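Side-chain contacts in glutamate ABC superfamily ATP binding cassette transporter, binding protein (Enterococcus faecium DO, PDB 5EYF), which binds glutamate as the extracellular solute-binding component of an ABC transporter and probably delivers it to the membrane permease for uptake: residues B[84-89]-B[94-99]; B[19-24]-B[36-41]; B[139-144]-B[148-153]; B[108-113]-B[158-163]. All coordinates share one frame; numbering follows the deposited sequence.

Interaction 1 (B[84-89]-B[94-99]). With GLU (glutamic acid), chain E.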
loop_
_atom_site.group_PDB
_atom_site.type_symbol
_atom_site.label_atom_id
_atom_site.label_comp_id
_atom_site.label_asym_id
_atom_site.label_seq_id
_atom_site.Cartn_x
_atom_site.Cartn_y
_atom_site.Cartn_z
ATOM N N ALA B 84 1.259 -2.923 16.242
ATOM C CA ALA B 84 2.173 -1.876 16.693
ATOM C C ALA B 84 2.902 -1.321 15.479
ATOM O O ALA B 84 4.104 -1.537 15.331
ATOM C CB ALA B 84 3.187 -2.413 17.737
ATOM N N THR B 85 2.159 -0.657 14.587
ATOM C CA THR B 85 2.684 -0.018 13.360
ATOM C C THR B 85 3.738 -0.882 12.670
ATOM O O THR B 85 4.804 -0.407 12.274
ATOM C CB THR B 85 3.246 1.391 13.650
ATOM O OG1 THR B 85 4.372 1.331 14.562
ATOM C CG2 THR B 85 2.165 2.270 14.262
HETATM N N MSE B 86 3.428 -2.162 12.503
HETATM C CA MSE B 86 4.437 -3.126 12.051
HETATM C C MSE B 86 4.295 -3.521 10.594
HETATM O O MSE B 86 3.314 -4.150 10.216
HETATM C CB MSE B 86 4.367 -4.389 12.892
HETATM C CG MSE B 86 5.576 -5.306 12.655
HETATM SE SE MSE B 86 5.481 -6.717 13.995
HETATM C CE MSE B 86 6.984 -7.784 13.414
ATOM N N THR B 87 5.283 -3.167 9.783
ATOM C CA THR B 87 5.211 -3.476 8.364
ATOM C C THR B 87 5.449 -4.959 8.108
ATOM O O THR B 87 6.332 -5.592 8.721
ATOM C CB THR B 87 6.265 -2.641 7.620
ATOM O OG1 THR B 87 5.982 -1.261 7.850
ATOM C CG2 THR B 87 6.261 -2.926 6.112
ATOM N N ILE B 88 4.669 -5.501 7.176
ATOM C CA ILE B 88 4.858 -6.856 6.672
ATOM C C ILE B 88 6.055 -6.872 5.736
ATOM O O ILE B 88 6.076 -6.155 4.721
ATOM C CB ILE B 88 3.594 -7.337 5.933
ATOM C CG1 ILE B 88 2.400 -7.318 6.885
ATOM C CG2 ILE B 88 3.792 -8.750 5.406
ATOM C CD1 ILE B 88 1.128 -7.738 6.230
ATOM N N THR B 89 7.024 -7.725 6.046
ATOM C CA THR B 89 8.168 -7.953 5.158
ATOM C C THR B 89 8.442 -9.452 5.079
ATOM O O THR B 89 8.171 -10.192 6.025
ATOM C CB THR B 89 9.454 -7.225 5.613
ATOM O OG1 THR B 89 10.029 -7.888 6.751
ATOM C CG2 THR B 89 9.209 -5.728 5.908
ATOM N N LYS B 94 9.941 -14.701 8.161
ATOM C CA LYS B 94 10.708 -15.812 8.704
ATOM C C LYS B 94 10.500 -15.984 10.200
ATOM O O LYS B 94 10.693 -17.092 10.717
ATOM C CB LYS B 94 12.196 -15.599 8.434
ATOM C CG LYS B 94 12.480 -15.270 7.001
ATOM C CD LYS B 94 12.022 -16.372 6.114
ATOM C CE LYS B 94 12.633 -16.215 4.742
ATOM N NZ LYS B 94 11.898 -17.014 3.732
ATOM N N GLN B 95 10.131 -14.903 10.893
ATOM C CA GLN B 95 10.044 -14.845 12.347
ATOM C C GLN B 95 8.620 -14.989 12.864
ATOM O O GLN B 95 8.408 -15.572 13.938
ATOM C CB GLN B 95 10.625 -13.510 12.854
ATOM C CG GLN B 95 12.115 -13.250 12.508
ATOM C CD GLN B 95 12.586 -11.839 12.879
ATOM O OE1 GLN B 95 13.048 -11.592 14.000
ATOM N NE2 GLN B 95 12.473 -10.908 11.932
ATOM N N VAL B 96 7.637 -14.457 12.130
ATOM C CA VAL B 96 6.252 -14.387 12.576
ATOM C C VAL B 96 5.336 -14.671 11.391
ATOM O O VAL B 96 5.749 -14.648 10.231
ATOM C CB VAL B 96 5.917 -13.004 13.186
ATOM C CG1 VAL B 96 6.910 -12.612 14.296
ATOM C CG2 VAL B 96 5.877 -11.925 12.098
ATOM N N ASP B 97 4.087 -14.981 11.697
ATOM C CA ASP B 97 3.033 -14.938 10.701
ATOM C C ASP B 97 2.357 -13.581 10.801
ATOM O O ASP B 97 2.363 -12.943 11.861
ATOM C CB ASP B 97 2.008 -16.049 10.920
ATOM C CG ASP B 97 2.510 -17.418 10.499
ATOM O OD1 ASP B 97 3.515 -17.503 9.745
ATOM O OD2 ASP B 97 1.860 -18.423 10.918
ATOM N N PHE B 98 1.765 -13.134 9.699
ATOM C CA PHE B 98 1.059 -11.862 9.691
ATOM C C PHE B 98 -0.391 -12.038 9.264
ATOM O O PHE B 98 -0.690 -12.814 8.342
ATOM C CB PHE B 98 1.696 -10.870 8.708
ATOM C CG PHE B 98 2.962 -10.205 9.213
ATOM C CD1 PHE B 98 2.889 -9.169 10.117
ATOM C CD2 PHE B 98 4.208 -10.559 8.689
ATOM C CE1 PHE B 98 4.029 -8.514 10.556
ATOM C CE2 PHE B 98 5.368 -9.902 9.110
ATOM C CZ PHE B 98 5.278 -8.872 10.040
ATOM N N SER B 99 -1.274 -11.259 9.891
ATOM C CA SER B 99 -2.636 -11.098 9.388
ATOM C C SER B 99 -2.639 -10.387 8.029
ATOM O O SER B 99 -1.621 -9.863 7.536
ATOM C CB SER B 99 -3.481 -10.256 10.339
ATOM O OG SER B 99 -3.074 -8.879 10.301
HETATM N N GLU E . 6.299 0.443 10.103
HETATM C CA GLU E . 7.768 0.476 10.197
HETATM C C GLU E . 8.296 -0.851 10.723
HETATM O O GLU E . 7.525 -1.767 11.038
HETATM C CB GLU E . 8.257 1.641 11.081
HETATM C CG GLU E . 7.519 1.795 12.411
HETATM C CD GLU E . 7.863 0.734 13.453
HETATM O OE1 GLU E . 6.995 0.456 14.287
HETATM O OE2 GLU E . 9.012 0.237 13.505
HETATM O OXT GLU E . 9.523 -1.049 10.827
#
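The Phe98 ring lies between two aliphatic groups, with Ile88 CG1 over one face and Val96 CG2, from its own strand, over the other. Ile88 CG1 sits 3.9 Å from the ring centroid and 20° off the normal, a CH-pi contact, while Ile88 CG2 reaches Phe98 CD2 at 3.8 Å. Met86, a selenomethionine, comes obliquely to the far end of the ring: its CE lies 3.9 Å from Phe98 CZ, and SE makes a Met-aromatic contact. With CG anti to the backbone N (chi1 -168°) and the chain extended beyond it, Met86 runs straight out to cross Phe98 at about a right angle. Thr87 O also approaches Phe98 CZ obliquely, but its hydrogen bond comes from Arg92. Neighbouring residues of the same loop grip the ligand: Thr87 N donates to glutamate O over 2.9 Å, almost straight at 174°, and the ligand amine N donates to both Thr85 O and Thr87 OG1, each 2.8 Å away. Thr87 OG1 also bonds Glu198. Thr85 OG1 adds a bond to the side-chain carboxylate atom OE1. Segment 84-89 thus packs on Phe98 through Met86 and Ile88 and lines, with Thr85 and Thr87, the amino-acid pocket of a family 3 solute-binding protein.

Interaction 2 (B[19-24]-B[36-41]); sequences WGVKYD and RTVQGF. With GLU (glutamic acid), chain E.
Val38 CG2 is the one atom of segment 36-41 through which the close contacts run, meeting Val21, Lys22 and Tyr23 together. Its nearest neighbour is a backbone atom, Lys22 O, at 3.6 Å. Around that point the fit is close: Val21 CG2 comes tip to tip with Val38 CG2 at 4.2 Å, and Tyr23 CD1 stands 4.1 Å from the same methyl, obliquely, with the two side chains crossing at about a right angle. Val21 CG2 also lies at the edge of the Tyr23 ring, in its plane, which ties the two residues of segment 19-24 together beside Val38. Standing anti to the backbone N of Val38, CG2 is the branch turned into this cluster; Phe62 of strand 59-64 touches both valines. The contact joins two sheets of the fold, the parallel sheet with 16-21 as its middle strand and the small antiparallel sheet with 37-39 at its border, across a junction without hydrogen bonds between the segments. Away from Val38 the association is loose. Thr37 and Gln39 on the same strand point away and are exposed, and Tyr23 itself is only partly covered. Lys22 leaves the cluster in another direction: bent at chi2 and chi4, its chain leads into the ligand pocket, where NZ donates to OE1 of the bound glutamate over 2.9 Å and also bonds Ser67.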
loop_
_atom_site.group_PDB
_atom_site.type_symbol
_atom_site.label_atom_id
_atom_site.label_comp_id
_atom_site.label_asym_id
_atom_site.label_seq_id
_atom_site.Cartn_x
_atom_site.Cartn_y
_atom_site.Cartn_z
ATOM N N TRP B 19 -2.363 -8.158 23.832
ATOM C CA TRP B 19 -1.885 -7.486 22.630
ATOM C C TRP B 19 -0.665 -6.655 22.967
ATOM O O TRP B 19 -0.680 -5.903 23.945
ATOM C CB TRP B 19 -2.931 -6.556 22.021
ATOM C CG TRP B 19 -4.165 -7.213 21.554
ATOM C CD1 TRP B 19 -5.264 -7.501 22.298
ATOM C CD2 TRP B 19 -4.454 -7.636 20.214
ATOM N NE1 TRP B 19 -6.233 -8.086 21.506
ATOM C CE2 TRP B 19 -5.762 -8.173 20.219
ATOM C CE3 TRP B 19 -3.743 -7.602 19.013
ATOM C CZ2 TRP B 19 -6.359 -8.710 19.084
ATOM C CZ3 TRP B 19 -4.351 -8.095 17.866
ATOM C CH2 TRP B 19 -5.643 -8.661 17.909
ATOM N N GLY B 20 0.382 -6.793 22.158
ATOM C CA GLY B 20 1.525 -5.916 22.233
ATOM C C GLY B 20 1.353 -4.677 21.377
ATOM O O GLY B 20 1.184 -4.776 20.154
ATOM N N VAL B 21 1.378 -3.496 21.999
ATOM C CA VAL B 21 1.115 -2.229 21.322
ATOM C C VAL B 21 2.193 -1.234 21.696
ATOM O O VAL B 21 2.827 -1.348 22.748
ATOM C CB VAL B 21 -0.285 -1.648 21.684
ATOM C CG1 VAL B 21 -1.421 -2.547 21.178
ATOM C CG2 VAL B 21 -0.411 -1.413 23.214
ATOM N N LYS B 22 2.391 -0.243 20.822
ATOM C CA LYS B 22 3.227 0.887 21.179
ATOM C C LYS B 22 2.567 1.688 22.292
ATOM O O LYS B 22 1.334 1.746 22.399
ATOM C CB LYS B 22 3.478 1.786 19.965
ATOM C CG LYS B 22 4.100 1.068 18.745
ATOM C CD LYS B 22 5.341 0.272 19.114
ATOM C CE LYS B 22 6.133 -0.207 17.882
ATOM N NZ LYS B 22 6.912 0.851 17.173
ATOM N N TYR B 23 3.406 2.309 23.130
ATOM C CA TYR B 23 2.928 3.255 24.132
ATOM C C TYR B 23 3.314 4.689 23.809
ATOM O O TYR B 23 2.939 5.604 24.555
ATOM C CB TYR B 23 3.457 2.909 25.542
ATOM C CG TYR B 23 2.688 1.831 26.298
ATOM C CD1 TYR B 23 1.937 0.867 25.636
ATOM C CD2 TYR B 23 2.718 1.788 27.686
ATOM C CE1 TYR B 23 1.237 -0.129 26.341
ATOM C CE2 TYR B 23 2.021 0.809 28.393
ATOM C CZ TYR B 23 1.292 -0.144 27.727
ATOM O OH TYR B 23 0.621 -1.097 28.477
ATOM N N ASP B 24 4.050 4.911 22.720
ATOM C CA ASP B 24 4.650 6.203 22.436
ATOM C C ASP B 24 4.280 6.726 21.055
ATOM O O ASP B 24 4.904 7.682 20.576
ATOM C CB ASP B 24 6.182 6.124 22.564
ATOM C CG ASP B 24 6.835 5.411 21.364
ATOM O OD1 ASP B 24 6.215 4.475 20.770
ATOM O OD2 ASP B 24 7.972 5.805 21.028
ATOM N N ARG B 36 -4.513 6.618 32.400
ATOM C CA ARG B 36 -3.666 5.441 32.591
ATOM C C ARG B 36 -4.039 4.331 31.611
ATOM O O ARG B 36 -3.962 3.140 31.926
ATOM C CB ARG B 36 -3.750 4.942 34.041
ATOM C CG ARG B 36 -2.481 4.344 34.613
ATOM C CD ARG B 36 -2.732 3.849 36.036
ATOM N NE ARG B 36 -1.672 2.965 36.510
ATOM C CZ ARG B 36 -1.732 2.260 37.637
ATOM N NH1 ARG B 36 -2.805 2.328 38.412
ATOM N NH2 ARG B 36 -0.716 1.484 37.990
ATOM N N THR B 37 -4.485 4.709 30.419
ATOM C CA THR B 37 -4.904 3.741 29.416
ATOM C C THR B 37 -4.292 4.099 28.072
ATOM O O THR B 37 -4.126 5.275 27.730
ATOM C CB THR B 37 -6.433 3.664 29.253
ATOM O OG1 THR B 37 -6.905 4.847 28.601
ATOM C CG2 THR B 37 -7.136 3.506 30.594
ATOM N N VAL B 38 -3.975 3.081 27.314
ATOM C CA VAL B 38 -3.371 3.289 26.005
ATOM C C VAL B 38 -4.482 3.503 24.986
ATOM O O VAL B 38 -5.560 2.914 25.091
ATOM C CB VAL B 38 -2.452 2.107 25.640
ATOM C CG1 VAL B 38 -3.250 0.812 25.493
ATOM C CG2 VAL B 38 -1.649 2.420 24.380
ATOM N N GLN B 39 -4.218 4.378 24.011
ATOM C CA GLN B 39 -5.206 4.799 23.021
ATOM C C GLN B 39 -4.582 4.862 21.635
ATOM O O GLN B 39 -3.379 5.090 21.494
ATOM C CB GLN B 39 -5.777 6.179 23.364
ATOM C CG GLN B 39 -6.454 6.255 24.718
ATOM C CD GLN B 39 -6.946 7.646 25.007
ATOM O OE1 GLN B 39 -6.213 8.618 24.837
ATOM N NE2 GLN B 39 -8.207 7.760 25.414
ATOM N N GLY B 40 -5.408 4.678 20.616
ATOM C CA GLY B 40 -4.954 4.807 19.238
ATOM C C GLY B 40 -5.675 3.849 18.312
ATOM O O GLY B 40 -6.455 3.009 18.722
ATOM N N PHE B 41 -5.394 4.015 17.021
ATOM C CA PHE B 41 -5.972 3.153 15.996
ATOM C C PHE B 41 -5.628 1.687 16.236
ATOM O O PHE B 41 -6.489 0.813 16.097
ATOM C CB PHE B 41 -5.467 3.619 14.621
ATOM C CG PHE B 41 -5.929 2.796 13.455
ATOM C CD1 PHE B 41 -7.219 2.952 12.953
ATOM C CD2 PHE B 41 -5.060 1.916 12.810
ATOM C CE1 PHE B 41 -7.652 2.219 11.865
ATOM C CE2 PHE B 41 -5.476 1.195 11.707
ATOM C CZ PHE B 41 -6.770 1.339 11.226
HETATM N N GLU E . 6.299 0.443 10.103
HETATM C CA GLU E . 7.768 0.476 10.197
HETATM C C GLU E . 8.296 -0.851 10.723
HETATM O O GLU E . 7.525 -1.767 11.038
HETATM C CB GLU E . 8.257 1.641 11.081
HETATM C CG GLU E . 7.519 1.795 12.411
HETATM C CD GLU E . 7.863 0.734 13.453
HETATM O OE1 GLU E . 6.995 0.456 14.287
HETATM O OE2 GLU E . 9.012 0.237 13.505
HETATM O OXT GLU E . 9.523 -1.049 10.827
#

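Interaction 3 (B[139-144]-B[148-153]); sequences ANIRQH and AKILEL
Arg142 of helix 136-144 passes across Ile150 of strand 149-153 to end on Glu152. From CB, which leaves the helix beside the strand, the chain turns to CG, and Arg142 CG lies 3.4 Å from Ile150 CD1, though Ile150 is modelled in two conformers and this contact belongs to one of them. CD passes the same methyl more loosely, and the chain, extended from CG to NE, has NE 3.6 Å from Ile150 CD1. At CZ the flat guanidinium carries Ile150 CD1 over one face. Its tip finds the charge: Arg142 NH2 donates to Glu152 OE1 across 3.0 Å in a salt bridge that is nearly straight at 175°. The acceptor lies in the guanidinium plane, yet NH2 meets OE1 from above the carboxylate plane, the two planes standing 60° apart. Glu152 too is modelled in two conformers, so the bridge may not be permanent; in the one described, its other oxygen, OE2, accepts from Gly134 N, in the loop between strand 128-132 and the helix. Beneath the arginine, Ile141 CG2 packs on Ile150 CD1 at 3.6 Å and on Ala148 CB at 4.3 Å, forming the buried side of an otherwise surface contact. Helix and strand axes are 9.5 Å apart and run antiparallel at 175°, as expected for the helix and second strand of a beta-alpha-beta crossover, here strand 128-132, helix 136-144 and strand 149-153.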
loop_
_atom_site.group_PDB
_atom_site.type_symbol
_atom_site.label_atom_id
_atom_site.label_comp_id
_atom_site.label_asym_id
_atom_site.label_seq_id
_atom_site.Cartn_x
_atom_site.Cartn_y
_atom_site.Cartn_z
ATOM N N ALA B 139 17.308 1.553 7.727
ATOM C CA ALA B 139 17.729 0.723 6.605
ATOM C C ALA B 139 17.136 1.217 5.288
ATOM O O ALA B 139 17.835 1.248 4.273
ATOM C CB ALA B 139 17.364 -0.741 6.862
ATOM N N ASN B 140 15.856 1.612 5.275
ATOM C CA ASN B 140 15.271 2.113 4.033
ATOM C C ASN B 140 15.944 3.400 3.569
ATOM O O ASN B 140 16.054 3.645 2.355
ATOM C CB ASN B 140 13.770 2.357 4.190
ATOM C CG ASN B 140 12.951 1.063 4.236
ATOM O OD1 ASN B 140 13.411 0.004 3.798
ATOM N ND2 ASN B 140 11.724 1.155 4.784
ATOM N N ILE B 141 16.361 4.258 4.502
ATOM C CA ILE B 141 17.082 5.456 4.083
ATOM C C ILE B 141 18.392 5.074 3.425
ATOM O O ILE B 141 18.778 5.646 2.398
ATOM C CB ILE B 141 17.340 6.412 5.257
ATOM C CG1 ILE B 141 16.112 7.239 5.544
ATOM C CG2 ILE B 141 18.444 7.390 4.853
ATOM C CD1 ILE B 141 15.810 8.261 4.486
ATOM N N ARG B 142 19.117 4.126 4.018
ATOM C CA ARG B 142 20.411 3.778 3.455
ATOM C C ARG B 142 20.266 3.256 2.034
ATOM O O ARG B 142 21.215 3.320 1.253
ATOM C CB ARG B 142 21.120 2.770 4.366
ATOM C CG ARG B 142 21.407 3.359 5.749
ATOM C CD ARG B 142 22.261 2.483 6.666
ATOM N NE ARG B 142 22.708 3.231 7.851
ATOM C CZ ARG B 142 22.185 3.100 9.068
ATOM N NH1 ARG B 142 21.203 2.232 9.272
ATOM N NH2 ARG B 142 22.647 3.826 10.086
ATOM N N GLN B 143 19.086 2.781 1.667
ATOM C CA GLN B 143 18.832 2.371 0.297
ATOM C C GLN B 143 18.388 3.528 -0.592
ATOM O O GLN B 143 18.940 3.732 -1.681
ATOM C CB GLN B 143 17.779 1.270 0.288
ATOM C CG GLN B 143 17.312 0.889 -1.104
ATOM C CD GLN B 143 16.406 -0.314 -1.076
ATOM O OE1 GLN B 143 16.502 -1.138 -0.179
ATOM N NE2 GLN B 143 15.512 -0.414 -2.046
ATOM N N HIS B 144 17.400 4.302 -0.139
ATOM C CA HIS B 144 16.832 5.338 -0.992
ATOM C C HIS B 144 17.629 6.635 -0.951
ATOM O O HIS B 144 17.439 7.489 -1.819
ATOM C CB HIS B 144 15.371 5.581 -0.591
ATOM C CG HIS B 144 14.461 4.455 -0.972
ATOM N ND1 HIS B 144 14.110 3.448 -0.097
ATOM C CD2 HIS B 144 13.869 4.152 -2.152
ATOM C CE1 HIS B 144 13.313 2.591 -0.712
ATOM N NE2 HIS B 144 13.164 2.986 -1.964
ATOM N N ALA B 148 23.306 9.622 2.426
ATOM C CA ALA B 148 22.907 10.384 3.594
ATOM C C ALA B 148 23.593 9.868 4.846
ATOM O O ALA B 148 23.894 8.681 4.977
ATOM C CB ALA B 148 21.401 10.312 3.785
ATOM N N LYS B 149 23.835 10.781 5.771
ATOM C CA LYS B 149 24.311 10.426 7.094
ATOM C C LYS B 149 23.093 10.148 7.957
ATOM O O LYS B 149 22.068 10.838 7.846
ATOM C CB LYS B 149 25.177 11.542 7.674
ATOM C CG LYS B 149 26.535 11.633 6.986
ATOM C CD LYS B 149 27.323 12.865 7.387
ATOM C CE LYS B 149 28.774 12.750 6.936
ATOM N NZ LYS B 149 29.565 11.816 7.795
ATOM N N ILE B 150 23.183 9.114 8.785
ATOM C CA ILE B 150 22.076 8.696 9.635
ATOM C C ILE B 150 22.515 8.793 11.087
ATOM O O ILE B 150 23.557 8.245 11.463
ATOM C CB ILE B 150 21.605 7.268 9.311
ATOM C CG1 ILE B 150 21.254 7.138 7.835
ATOM C CG2 ILE B 150 20.405 6.901 10.170
ATOM C CD1 ILE B 150 20.351 5.982 7.559
ATOM N N LEU B 151 21.723 9.496 11.891
ATOM C CA LEU B 151 21.876 9.532 13.341
ATOM C C LEU B 151 20.683 8.761 13.883
ATOM O O LEU B 151 19.526 9.168 13.694
ATOM C CB LEU B 151 21.917 10.966 13.873
ATOM C CG LEU B 151 21.951 11.151 15.394
ATOM C CD1 LEU B 151 23.215 10.545 15.986
ATOM C CD2 LEU B 151 21.819 12.626 15.757
ATOM N N GLU B 152 20.954 7.621 14.499
ATOM C CA GLU B 152 19.912 6.763 15.035
ATOM C C GLU B 152 19.739 7.067 16.518
ATOM O O GLU B 152 20.723 7.141 17.260
ATOM C CB GLU B 152 20.260 5.293 14.797
ATOM C CG GLU B 152 19.664 4.704 13.518
ATOM C CD GLU B 152 20.386 3.451 13.047
ATOM O OE1 GLU B 152 21.615 3.524 12.841
ATOM O OE2 GLU B 152 19.731 2.398 12.881
ATOM N N LEU B 153 18.494 7.280 16.935
ATOM C CA LEU B 153 18.162 7.651 18.304
ATOM C C LEU B 153 17.303 6.553 18.928
ATOM O O LEU B 153 16.850 5.626 18.257
ATOM C CB LEU B 153 17.447 9.013 18.349
ATOM C CG LEU B 153 18.218 10.291 17.984
ATOM C CD1 LEU B 153 19.673 10.215 18.473
ATOM C CD2 LEU B 153 18.160 10.595 16.500
#

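Interaction 4 (B[108-113]-B[158-163]); sequences ALLVKK and EAFTAL
Leu110 points from its strand toward helix 156-164 and meets two residues one turn apart on it, Phe160 and Leu163, crossing both obliquely. A single methyl serves both: Leu110 CD2 lies 3.8 Å from Leu163 CD2 and 3.9 Å from Phe160 CE1. Leu163 is directed at the strand from the start. Its CD2 settles beside Leu110, touching the backbone atom Leu110 O at 3.7 Å as well as the methyl, and Leu110 CG is only a little farther from it. Phe160 approaches differently, since its CB is not aimed at the strand and the ring has to come round to it. With CG trans to the backbone N (chi1 -178°), the ring swings to Leu110, placing CD1 and CE1 by the methyl; Leu110 CD2 stands oblique to the ring. Tyr188 of strand 188-191 also meets the Phe160 ring edge-to-face. No hydrogen bond links the two segments; the contact is buried and mainly apolar, Leu110 O being the polar atom that Leu163 meets. Strand 103-112 belongs to the mixed sheet, where its backbone pairs with strands 170-172 and 188-191, and helix 156-164 lies against the face of the sheet from which Leu110 projects. Met171 of strand 170-172 and Tyr188 extend that surface under the helix, while helix 175-182 packs alongside, its Leu178 and Ala182 touching Leu110 and its Ile181 touching Phe160.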
loop_
_atom_site.group_PDB
_atom_site.type_symbol
_atom_site.label_atom_id
_atom_site.label_comp_id
_atom_site.label_asym_id
_atom_site.label_seq_id
_atom_site.Cartn_x
_atom_site.Cartn_y
_atom_site.Cartn_z
ATOM N N ALA B 108 8.377 8.456 5.011
ATOM C CA ALA B 108 8.353 9.859 4.607
ATOM C C ALA B 108 9.376 10.643 5.410
ATOM O O ALA B 108 10.071 10.101 6.272
ATOM C CB ALA B 108 6.963 10.497 4.785
ATOM N N LEU B 109 9.460 11.936 5.100
ATOM C CA LEU B 109 10.403 12.861 5.720
ATOM C C LEU B 109 9.667 13.984 6.422
ATOM O O LEU B 109 8.728 14.554 5.872
ATOM C CB LEU B 109 11.310 13.526 4.700
ATOM C CG LEU B 109 12.243 12.650 3.881
ATOM C CD1 LEU B 109 13.122 13.508 2.967
ATOM C CD2 LEU B 109 13.099 11.750 4.768
ATOM N N LEU B 110 10.150 14.345 7.608
ATOM C CA LEU B 110 9.686 15.517 8.335
ATOM C C LEU B 110 10.848 16.498 8.451
ATOM O O LEU B 110 11.952 16.102 8.841
ATOM C CB LEU B 110 9.197 15.107 9.735
ATOM C CG LEU B 110 8.597 16.183 10.649
ATOM C CD1 LEU B 110 7.149 16.375 10.275
ATOM C CD2 LEU B 110 8.726 15.821 12.140
ATOM N N VAL B 111 10.610 17.761 8.083
ATOM C CA VAL B 111 11.618 18.815 8.134
ATOM C C VAL B 111 10.989 20.061 8.741
ATOM O O VAL B 111 9.766 20.195 8.808
ATOM C CB VAL B 111 12.195 19.134 6.721
ATOM C CG1 VAL B 111 12.865 17.905 6.112
ATOM C CG2 VAL B 111 11.103 19.634 5.794
ATOM N N LYS B 112 11.841 20.983 9.194
ATOM C CA LYS B 112 11.362 22.312 9.543
ATOM C C LYS B 112 10.862 23.022 8.286
ATOM O O LYS B 112 11.525 23.007 7.245
ATOM C CB LYS B 112 12.486 23.119 10.192
ATOM C CG LYS B 112 12.093 24.504 10.677
ATOM C CD LYS B 112 13.310 25.215 11.256
ATOM C CE LYS B 112 13.120 26.720 11.287
ATOM N NZ LYS B 112 12.572 27.166 12.590
ATOM N N LYS B 113 9.705 23.672 8.385
ATOM C CA LYS B 113 9.229 24.497 7.274
ATOM C C LYS B 113 10.306 25.452 6.781
ATOM O O LYS B 113 10.997 26.106 7.569
ATOM C CB LYS B 113 7.995 25.293 7.675
ATOM C CG LYS B 113 6.775 24.451 7.750
ATOM C CD LYS B 113 5.620 25.198 8.352
ATOM C CE LYS B 113 4.445 24.249 8.507
ATOM N NZ LYS B 113 3.174 24.986 8.685
ATOM N N GLU B 158 13.060 11.257 21.093
ATOM C CA GLU B 158 14.458 11.676 21.007
ATOM C C GLU B 158 14.797 12.126 19.594
ATOM O O GLU B 158 15.512 13.120 19.394
ATOM C CB GLU B 158 15.364 10.513 21.401
ATOM C CG GLU B 158 16.130 10.653 22.662
ATOM C CD GLU B 158 17.560 10.175 22.485
ATOM O OE1 GLU B 158 17.756 9.048 21.972
ATOM O OE2 GLU B 158 18.485 10.944 22.823
ATOM N N ALA B 159 14.299 11.386 18.595
ATOM C CA ALA B 159 14.523 11.760 17.208
ATOM C C ALA B 159 13.924 13.121 16.911
ATOM O O ALA B 159 14.529 13.937 16.211
ATOM C CB ALA B 159 13.915 10.691 16.286
ATOM N N PHE B 160 12.738 13.400 17.450
ATOM C CA PHE B 160 12.115 14.688 17.166
ATOM C C PHE B 160 12.803 15.846 17.894
ATOM O O PHE B 160 12.955 16.930 17.322
ATOM C CB PHE B 160 10.626 14.639 17.498
ATOM C CG PHE B 160 9.925 15.905 17.184
ATOM C CD1 PHE B 160 9.958 16.404 15.889
ATOM C CD2 PHE B 160 9.257 16.621 18.168
ATOM C CE1 PHE B 160 9.339 17.576 15.564
ATOM C CE2 PHE B 160 8.621 17.804 17.843
ATOM C CZ PHE B 160 8.666 18.279 16.542
ATOM N N THR B 161 13.220 15.661 19.156
ATOM C CA THR B 161 13.951 16.765 19.769
ATOM C C THR B 161 15.288 16.995 19.070
ATOM O O THR B 161 15.727 18.141 18.961
ATOM C CB THR B 161 14.136 16.556 21.279
ATOM O OG1 THR B 161 14.761 15.296 21.528
ATOM C CG2 THR B 161 12.779 16.607 22.005
ATOM N N ALA B 162 15.922 15.938 18.544
ATOM C CA ALA B 162 17.142 16.131 17.772
ATOM C C ALA B 162 16.857 16.939 16.514
ATOM O O ALA B 162 17.651 17.808 16.134
ATOM C CB ALA B 162 17.780 14.791 17.422
ATOM N N LEU B 163 15.711 16.694 15.875
ATOM C CA LEU B 163 15.327 17.512 14.727
ATOM C C LEU B 163 15.120 18.960 15.156
ATOM O O LEU B 163 15.600 19.894 14.494
ATOM C CB LEU B 163 14.051 16.953 14.077
ATOM C CG LEU B 163 13.603 17.720 12.836
ATOM C CD1 LEU B 163 14.603 17.547 11.691
ATOM C CD2 LEU B 163 12.211 17.242 12.378
#

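Along the chain, interaction 2 closes before interaction 1 opens, interaction 1 closes before interactions 3 and 4 open, and interaction 3 is nested inside the loop closed by interaction 4. Interactions 1 and 2 have centres about 18 Å apart, touch through Ala84 and Thr85 against Lys22, and both reach the bound glutamate. Interactions 3 and 4, with centres about 14 Å apart, touch where Leu153 packs on Glu158 and Ala159; strand 149-153 leads into helix 156-164. The mixed sheet reaches from interaction 1 to interactions 3 and 4, though the centres of 1 and 4 lie about 26 Å apart. This grouping is consistent with the two-lobed family fold, in which glutamate is held between the lobes.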